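Local atomic coordinates of hemolysin (Xylella fastidiosa, PDB entry 2OAI), a protein that probably binds flavin adenine dinucleotide, as a membrane-associated CorC/HlyC-type protein whose transporter-associated domain, the part crystallised here, carries bound calcium ions. Residues Met53-Ser56 against Ile61-Val64; Asp9-Thr14 against Gly24-Glu29; His48-Met53 against Trp73-Val78. One frame throughout, in Å; residues are numbered along the deposited sequence. Where two conformers were deposited one is given.

Contact 1 (Met53-Ser56 against Ile61-Val64); sequences MCIS and IPHV
The backbones come closest where the chain folds back on itself just after helix 50-58, with Ile55 CA 5.9 Å from Ile61 CA; residues 53-56 are helical and 61-64 run as an irregular loop. Both contacts run through one methyl group, CD1 of Ile55. It reaches over to the backbone of Ile61, 3.8 Å from its CA, and to the methylene of that side chain, with Ile55 CD1 and Ile61 CG1 4.0 Å apart. The two isoleucines lie alongside each other and point the same way. Placing CG1 opposite its own carbonyl carbon (chi1 -66°) sends the ethyl arm of Ile55 toward the loop, although its CB sets off beside the loop rather than at it; the bend at chi2 (-69°) brings CD1 nearer. The same methyl also meets the proline ring, Ile55 CD1 standing 4.0 Å from Pro62 CD. Ile85 of strand 84-85 packs on both Ile55 and Pro62, and Ala83 in the turn before it on Ile61, so the loop lies against hairpin 80-85, which carries calcium ligands. The helix and the returning loop that leads into strand 67-70 are part of the alpha+beta fold of the transporter-associated (CorC_HlyC) domain.

Contact 2 (Asp9-Thr14 against Gly24-Glu29); sequences DALMVT and GTLPIE
Leu11 faces two neighbours at once, one with each branch of its isobutyl end. CD1 comes in against the hydroxyl of Thr25, with Leu11 CD1 4.1 Å from Thr25 OG1, and the two side chains cross at about a right angle. CD2 goes to Leu26 instead, meeting it methyl to methyl, Leu11 CD2 lying 4.3 Å from Leu26 CD1. Both distances are those of a light touch. The Leu11 torsions also sit away from the usual staggered values (chi1 -104°, chi2 26°), which is unusual for leucine.

The hydroxyl of Thr25 is mainly engaged elsewhere: OG1 is hydrogen-bonded to OD1 of Asp23, and Leu11 CD1 merely brushes it. Leu26 is the buried partner. With CG anti to the backbone N (chi1 -174°), its side chain extends from the chain to meet Leu11, and it also packs on Leu31 of helix 28-35.

In the fold, strands 12-14 and 20-22 pair as an antiparallel beta hairpin at one side of the five-stranded sheet. Residues 24-29 then lead from the hairpin into helix 28-35, with Pro27 at the N-cap position. Leu11 is backbone-bonded to Asp23, so the pairing continues past the strand at the hairpin's open end, and the side chains of Leu11, Thr25 and Leu26 gather just beyond it.

The metal region is near: the side chain of Thr25 lies about 6 Å from that of Asp86, a calcium ligand, and the side chain of Leu11 is about 8 Å from a bound calcium ion. Asp9 reaches the second subunit, its OD2 hydrogen-bonded to the backbone N of Gly82 there, while Val13 packs on Val64 of that same subunit.

Contact 3 (His48-Met53 against Trp73-Val78); sequences HTLAGM and WRIEIV
Ile75, on strand 73-76, gives up the most surface here, and it does so by sending its two branches to different partners on helix 50-58. Its CG2 meets Leu50, with Ile75 CG2 4.0 Å from Leu50 CD1, while its longer arm goes to the selenomethionine Met53, where Ile75 CD1 and Met53 CE are 3.5 Å apart. That last distance is short for two carbons, and Ile75 was modelled in two conformers, so its tightness is doubtful. Leu50 and Ile75 run antiparallel alongside one another, while Met53 lies roughly perpendicular to Ile75. Met53 starts out extended, CG anti to the backbone N (chi1 178°), then bends at chi3 (73°) to bring its methyl round to the isoleucine. The helix start is held by Thr49 at the N-cap: its OG1 accepts from Gly52 N at 3.1 Å, with an N-H...O angle of 161°, a nearly straight bond. Phe68 and Trp70 of strand 67-70, Leu90 of strand 89-92, and Leu31 of helix 28-35 pack around the same residues. No hydrogen bond crosses the contact, and all three touching side chains are buried and apolar, so helix and sheet are joined by van der Waals contact and burial of apolar surface.

Overall arrangement
Contacts 1 and 3 share Met53 and helix 50-58, with centres only 7 Å apart: one joins the helix to the loop that follows it, the other to strand 73-76. Contact 2 closes earlier in the chain, with its centre 10 Å from contact 3 and 16 Å from contact 1, on the opposite side of the chain's centre. It meets contact 3 through probable backbone hydrogen bonds, Gly24 O to Ala51 N and Ile28 N to His48 O, which tie the lead-in to helix 28-35 to the N-terminal end of helix 50-58 and the residues before it. Contacts 2 and 3 both reach the five-stranded sheet, so the three contacts connect hairpin, helices and sheet into one domain.

Contact 1 (Met53-Ser56 against Ile61-Val64)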
loop_
_atom_site.group_PDB
_atom_site.type_symbol
_atom_site.label_atom_id
_atom_site.label_comp_id
_atom_site.label_asym_id
_atom_site.label_seq_id
_atom_site.Cartn_x
_atom_site.Cartn_y
_atom_site.Cartn_z
HETATM N N MSE A 53 3.826 -6.621 -15.418
HETATM C CA MSE A 53 3.382 -5.543 -16.267
HETATM C C MSE A 53 4.023 -4.223 -15.844
HETATM O O MSE A 53 4.413 -3.418 -16.698
HETATM C CB MSE A 53 1.867 -5.407 -16.242
HETATM C CG MSE A 53 1.439 -4.251 -17.081
HETATM SE SE MSE A 53 -0.457 -4.239 -17.490
HETATM C CE MSE A 53 -1.113 -3.762 -15.891
ATOM N N CYS A 54 4.125 -4.009 -14.532
ATOM C CA CYS A 54 4.824 -2.834 -14.022
ATOM C C CYS A 54 6.282 -2.764 -14.472
ATOM O O CYS A 54 6.736 -1.710 -14.918
ATOM C CB CYS A 54 4.757 -2.775 -12.504
ATOM S SG CYS A 54 3.071 -2.524 -11.910
ATOM N N ILE A 55 7.014 -3.872 -14.337
ATOM C CA ILE A 55 8.446 -3.878 -14.678
ATOM C C ILE A 55 8.587 -3.600 -16.178
ATOM O O ILE A 55 9.474 -2.852 -16.609
ATOM C CB ILE A 55 9.136 -5.239 -14.279
ATOM C CG1 ILE A 55 9.148 -5.422 -12.751
ATOM C CG2 ILE A 55 10.536 -5.365 -14.924
ATOM C CD1 ILE A 55 10.067 -4.467 -11.955
ATOM N N SER A 56 7.687 -4.185 -16.965
ATOM C CA SER A 56 7.683 -4.002 -18.401
ATOM C C SER A 56 7.481 -2.519 -18.752
ATOM O O SER A 56 8.192 -1.980 -19.598
ATOM C CB SER A 56 6.593 -4.876 -19.026
ATOM O OG SER A 56 6.591 -4.761 -20.427
ATOM N N ILE A 61 12.844 -1.414 -11.711
ATOM C CA ILE A 61 12.019 -1.580 -10.521
ATOM C C ILE A 61 11.565 -0.191 -10.061
ATOM O O ILE A 61 12.381 0.610 -9.618
ATOM C CB ILE A 61 12.774 -2.278 -9.375
ATOM C CG1 ILE A 61 13.346 -3.623 -9.855
ATOM C CG2 ILE A 61 11.818 -2.475 -8.182
ATOM C CD1 ILE A 61 14.476 -4.175 -8.995
ATOM N N PRO A 62 10.253 0.077 -10.137
ATOM C CA PRO A 62 9.744 1.435 -9.839
ATOM C C PRO A 62 9.847 1.803 -8.355
ATOM O O PRO A 62 9.992 0.913 -7.515
ATOM C CB PRO A 62 8.287 1.369 -10.293
ATOM C CG PRO A 62 7.907 -0.074 -10.069
ATOM C CD PRO A 62 9.168 -0.868 -10.464
ATOM N N HIS A 63 9.835 3.100 -8.032
ATOM C CA HIS A 63 9.797 3.525 -6.644
ATOM C C HIS A 63 8.338 3.424 -6.192
ATOM O O HIS A 63 7.396 3.606 -6.984
ATOM C CB HIS A 63 10.175 5.013 -6.475
ATOM C CG HIS A 63 11.634 5.309 -6.566
ATOM N ND1 HIS A 63 12.405 4.975 -7.660
ATOM C CD2 HIS A 63 12.452 5.981 -5.718
ATOM C CE1 HIS A 63 13.644 5.394 -7.466
ATOM N NE2 HIS A 63 13.700 6.016 -6.297
ATOM N N VAL A 64 8.133 3.207 -4.899
ATOM C CA VAL A 64 6.780 3.363 -4.341
ATOM C C VAL A 64 6.297 4.780 -4.649
ATOM O O VAL A 64 7.062 5.744 -4.520
ATOM C CB VAL A 64 6.765 3.099 -2.804
ATOM C CG1 VAL A 64 5.427 3.492 -2.187
ATOM C CG2 VAL A 64 7.104 1.612 -2.514
#

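Contact 2 (Asp9-Thr14 against Gly24-Glu29)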
loop_
_atom_site.group_PDB
_atom_site.type_symbol
_atom_site.label_atom_id
_atom_site.label_comp_id
_atom_site.label_asym_id
_atom_site.label_seq_id
_atom_site.Cartn_x
_atom_site.Cartn_y
_atom_site.Cartn_z
ATOM N N ASP A 9 -2.424 -14.939 2.468
ATOM C CA ASP A 9 -2.843 -13.555 2.203
ATOM C C ASP A 9 -3.804 -13.421 1.006
ATOM O O ASP A 9 -3.537 -13.956 -0.075
ATOM C CB ASP A 9 -1.622 -12.620 1.968
ATOM C CG ASP A 9 -0.746 -12.385 3.237
ATOM O OD1 ASP A 9 -1.087 -12.899 4.337
ATOM O OD2 ASP A 9 0.304 -11.690 3.103
ATOM N N ALA A 10 -4.904 -12.688 1.212
ATOM C CA ALA A 10 -5.814 -12.258 0.131
ATOM C C ALA A 10 -5.022 -11.589 -0.997
ATOM O O ALA A 10 -4.106 -10.802 -0.711
ATOM C CB ALA A 10 -6.832 -11.270 0.689
ATOM N N LEU A 11 -5.363 -11.879 -2.257
ATOM C CA LEU A 11 -4.625 -11.303 -3.373
ATOM C C LEU A 11 -5.174 -9.929 -3.744
ATOM O O LEU A 11 -4.486 -9.144 -4.387
ATOM C CB LEU A 11 -4.674 -12.208 -4.600
ATOM C CG LEU A 11 -3.426 -13.061 -4.968
ATOM C CD1 LEU A 11 -2.522 -13.404 -3.812
ATOM C CD2 LEU A 11 -3.791 -14.288 -5.798
HETATM N N MSE A 12 -6.420 -9.673 -3.365
HETATM C CA MSE A 12 -7.078 -8.426 -3.742
HETATM C C MSE A 12 -8.062 -8.013 -2.673
HETATM O O MSE A 12 -8.829 -8.845 -2.181
HETATM C CB MSE A 12 -7.844 -8.646 -5.026
HETATM C CG MSE A 12 -7.877 -7.444 -5.832
HETATM SE SE MSE A 12 -9.096 -7.825 -7.249
HETATM C CE MSE A 12 -10.657 -7.060 -6.341
ATOM N N VAL A 13 -8.041 -6.741 -2.293
ATOM C CA VAL A 13 -8.997 -6.258 -1.316
ATOM C C VAL A 13 -9.538 -4.907 -1.761
ATOM O O VAL A 13 -8.862 -4.176 -2.471
ATOM C CB VAL A 13 -8.413 -6.115 0.122
ATOM C CG1 VAL A 13 -7.662 -7.423 0.587
ATOM C CG2 VAL A 13 -7.591 -4.927 0.223
ATOM N N THR A 14 -10.764 -4.608 -1.349
ATOM C CA THR A 14 -11.423 -3.369 -1.731
ATOM C C THR A 14 -11.282 -2.376 -0.590
ATOM O O THR A 14 -11.614 -2.702 0.553
ATOM C CB THR A 14 -12.934 -3.624 -1.936
ATOM O OG1 THR A 14 -13.089 -4.749 -2.813
ATOM C CG2 THR A 14 -13.573 -2.385 -2.571
ATOM N N GLY A 24 1.104 -7.996 -6.305
ATOM C CA GLY A 24 1.810 -8.011 -7.595
ATOM C C GLY A 24 1.717 -9.323 -8.358
ATOM O O GLY A 24 1.885 -9.341 -9.575
ATOM N N THR A 25 1.466 -10.440 -7.670
ATOM C CA THR A 25 1.396 -11.734 -8.366
ATOM C C THR A 25 0.065 -12.022 -9.076
ATOM O O THR A 25 -0.090 -13.084 -9.711
ATOM C CB THR A 25 1.689 -12.908 -7.412
ATOM O OG1 THR A 25 0.662 -12.954 -6.416
ATOM C CG2 THR A 25 3.054 -12.745 -6.777
ATOM N N LEU A 26 -0.899 -11.108 -9.000
ATOM C CA LEU A 26 -2.205 -11.400 -9.607
ATOM C C LEU A 26 -2.009 -11.595 -11.127
ATOM O O LEU A 26 -1.417 -10.726 -11.768
ATOM C CB LEU A 26 -3.214 -10.268 -9.336
ATOM C CG LEU A 26 -4.645 -10.593 -9.814
ATOM C CD1 LEU A 26 -5.267 -11.660 -8.914
ATOM C CD2 LEU A 26 -5.496 -9.349 -9.888
ATOM N N PRO A 27 -2.482 -12.716 -11.697
ATOM C CA PRO A 27 -2.272 -12.859 -13.150
ATOM C C PRO A 27 -3.042 -11.780 -13.928
ATOM O O PRO A 27 -4.120 -11.377 -13.495
ATOM C CB PRO A 27 -2.838 -14.250 -13.479
ATOM C CG PRO A 27 -2.974 -14.955 -12.149
ATOM C CD PRO A 27 -3.194 -13.865 -11.117
ATOM N N ILE A 28 -2.494 -11.330 -15.063
ATOM C CA ILE A 28 -3.132 -10.286 -15.892
ATOM C C ILE A 28 -4.525 -10.719 -16.386
ATOM O O ILE A 28 -5.435 -9.897 -16.493
ATOM C CB ILE A 28 -2.220 -9.882 -17.097
ATOM C CG1 ILE A 28 -0.974 -9.137 -16.611
ATOM C CG2 ILE A 28 -2.992 -9.061 -18.178
ATOM C CD1 ILE A 28 -1.205 -7.794 -15.906
ATOM N N GLU A 29 -4.701 -12.007 -16.658
ATOM C CA GLU A 29 -6.001 -12.511 -17.105
ATOM C C GLU A 29 -7.048 -12.229 -16.052
ATOM O O GLU A 29 -8.163 -11.795 -16.360
ATOM C CB GLU A 29 -5.968 -14.014 -17.316
ATOM C CG GLU A 29 -5.108 -14.473 -18.435
ATOM C CD GLU A 29 -5.442 -15.901 -18.817
ATOM O OE1 GLU A 29 -4.984 -16.828 -18.105
ATOM O OE2 GLU A 29 -6.175 -16.092 -19.817
#

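Contact 3 (His48-Met53 against Trp73-Val78)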
loop_
_atom_site.group_PDB
_atom_site.type_symbol
_atom_site.label_atom_id
_atom_site.label_comp_id
_atom_site.label_asym_id
_atom_site.label_seq_id
_atom_site.Cartn_x
_atom_site.Cartn_y
_atom_site.Cartn_z
ATOM N N HIS A 48 2.898 -11.882 -17.385
ATOM C CA HIS A 48 1.626 -12.537 -17.152
ATOM C C HIS A 48 1.026 -12.144 -15.806
ATOM O O HIS A 48 -0.049 -12.619 -15.458
ATOM C CB HIS A 48 1.736 -14.060 -17.287
ATOM C CG HIS A 48 2.537 -14.700 -16.198
ATOM N ND1 HIS A 48 3.917 -14.664 -16.168
ATOM C CD2 HIS A 48 2.153 -15.370 -15.084
ATOM C CE1 HIS A 48 4.350 -15.280 -15.080
ATOM N NE2 HIS A 48 3.298 -15.715 -14.404
ATOM N N THR A 49 1.725 -11.297 -15.057
ATOM C CA THR A 49 1.229 -10.830 -13.768
ATOM C C THR A 49 1.263 -9.300 -13.700
ATOM O O THR A 49 1.956 -8.629 -14.490
ATOM C CB THR A 49 2.069 -11.347 -12.558
ATOM O OG1 THR A 49 3.354 -10.703 -12.554
ATOM C CG2 THR A 49 2.227 -12.861 -12.565
ATOM N N LEU A 50 0.526 -8.763 -12.735
ATOM C CA LEU A 50 0.539 -7.321 -12.467
ATOM C C LEU A 50 1.942 -6.756 -12.195
ATOM O O LEU A 50 2.313 -5.720 -12.782
ATOM C CB LEU A 50 -0.445 -6.997 -11.329
ATOM C CG LEU A 50 -0.590 -5.537 -10.857
ATOM C CD1 LEU A 50 -0.852 -4.577 -12.039
ATOM C CD2 LEU A 50 -1.722 -5.466 -9.835
ATOM N N ALA A 51 2.746 -7.413 -11.345
ATOM C CA ALA A 51 4.106 -6.909 -11.101
ATOM C C ALA A 51 4.909 -6.916 -12.410
ATOM O O ALA A 51 5.652 -5.977 -12.706
ATOM C CB ALA A 51 4.819 -7.756 -10.035
ATOM N N GLY A 52 4.767 -8.002 -13.175
ATOM C CA GLY A 52 5.452 -8.153 -14.466
ATOM C C GLY A 52 5.102 -7.008 -15.410
ATOM O O GLY A 52 5.989 -6.471 -16.093
HETATM N N MSE A 53 3.826 -6.621 -15.418
HETATM C CA MSE A 53 3.382 -5.543 -16.267
HETATM C C MSE A 53 4.023 -4.223 -15.844
HETATM O O MSE A 53 4.413 -3.418 -16.698
HETATM C CB MSE A 53 1.867 -5.407 -16.242
HETATM C CG MSE A 53 1.439 -4.251 -17.081
HETATM SE SE MSE A 53 -0.457 -4.239 -17.490
HETATM C CE MSE A 53 -1.113 -3.762 -15.891
ATOM N N TRP A 73 -7.602 2.745 -15.951
ATOM C CA TRP A 73 -7.286 2.637 -14.511
ATOM C C TRP A 73 -5.913 3.227 -14.237
ATOM O O TRP A 73 -5.032 3.167 -15.115
ATOM C CB TRP A 73 -7.269 1.156 -14.090
ATOM C CG TRP A 73 -8.637 0.548 -14.074
ATOM C CD1 TRP A 73 -9.362 0.103 -15.146
ATOM C CD2 TRP A 73 -9.435 0.333 -12.921
ATOM N NE1 TRP A 73 -10.583 -0.381 -14.722
ATOM C CE2 TRP A 73 -10.656 -0.251 -13.359
ATOM C CE3 TRP A 73 -9.241 0.571 -11.553
ATOM C CZ2 TRP A 73 -11.678 -0.601 -12.478
ATOM C CZ3 TRP A 73 -10.279 0.237 -10.666
ATOM C CH2 TRP A 73 -11.483 -0.348 -11.149
ATOM N N ARG A 74 -5.712 3.742 -13.029
ATOM C CA ARG A 74 -4.385 4.142 -12.599
ATOM C C ARG A 74 -3.826 3.059 -11.685
ATOM O O ARG A 74 -4.496 2.625 -10.744
ATOM C CB ARG A 74 -4.433 5.460 -11.829
ATOM C CG ARG A 74 -3.073 5.912 -11.263
ATOM C CD ARG A 74 -3.055 7.401 -11.112
ATOM N NE ARG A 74 -3.162 8.060 -12.422
ATOM C CZ ARG A 74 -3.239 9.375 -12.584
ATOM N NH1 ARG A 74 -3.196 10.175 -11.520
ATOM N NH2 ARG A 74 -3.326 9.893 -13.808
ATOM N N ILE A 75 -2.595 2.652 -11.961
ATOM C CA ILE A 75 -1.912 1.614 -11.193
ATOM C C ILE A 75 -0.703 2.220 -10.493
ATOM O O ILE A 75 0.240 2.657 -11.152
ATOM C CB ILE A 75 -1.434 0.465 -12.115
ATOM C CG1 ILE A 75 -2.607 -0.076 -12.941
ATOM C CG2 ILE A 75 -0.769 -0.659 -11.290
ATOM C CD1 ILE A 75 -2.182 -1.035 -14.035
ATOM N N GLU A 76 -0.739 2.228 -9.168
ATOM C CA GLU A 76 0.276 2.917 -8.372
ATOM C C GLU A 76 1.017 1.903 -7.507
ATOM O O GLU A 76 0.392 1.033 -6.906
ATOM C CB GLU A 76 -0.386 4.003 -7.508
ATOM C CG GLU A 76 0.641 4.685 -6.576
ATOM C CD GLU A 76 0.023 5.797 -5.714
ATOM O OE1 GLU A 76 -1.206 6.092 -5.854
ATOM O OE2 GLU A 76 0.780 6.356 -4.892
ATOM N N ILE A 77 2.346 1.990 -7.466
ATOM C CA ILE A 77 3.133 1.078 -6.651
ATOM C C ILE A 77 2.953 1.521 -5.209
ATOM O O ILE A 77 3.223 2.668 -4.895
ATOM C CB ILE A 77 4.650 1.205 -7.002
ATOM C CG1 ILE A 77 4.854 0.992 -8.519
ATOM C CG2 ILE A 77 5.509 0.271 -6.086
ATOM C CD1 ILE A 77 4.336 -0.255 -9.011
ATOM N N VAL A 78 2.507 0.634 -4.321
ATOM C CA VAL A 78 2.378 1.092 -2.918
ATOM C C VAL A 78 3.253 0.349 -1.914
ATOM O O VAL A 78 3.475 0.858 -0.818
ATOM C CB VAL A 78 0.925 1.196 -2.415
ATOM C CG1 VAL A 78 0.105 2.245 -3.223
ATOM C CG2 VAL A 78 0.307 -0.133 -2.380
#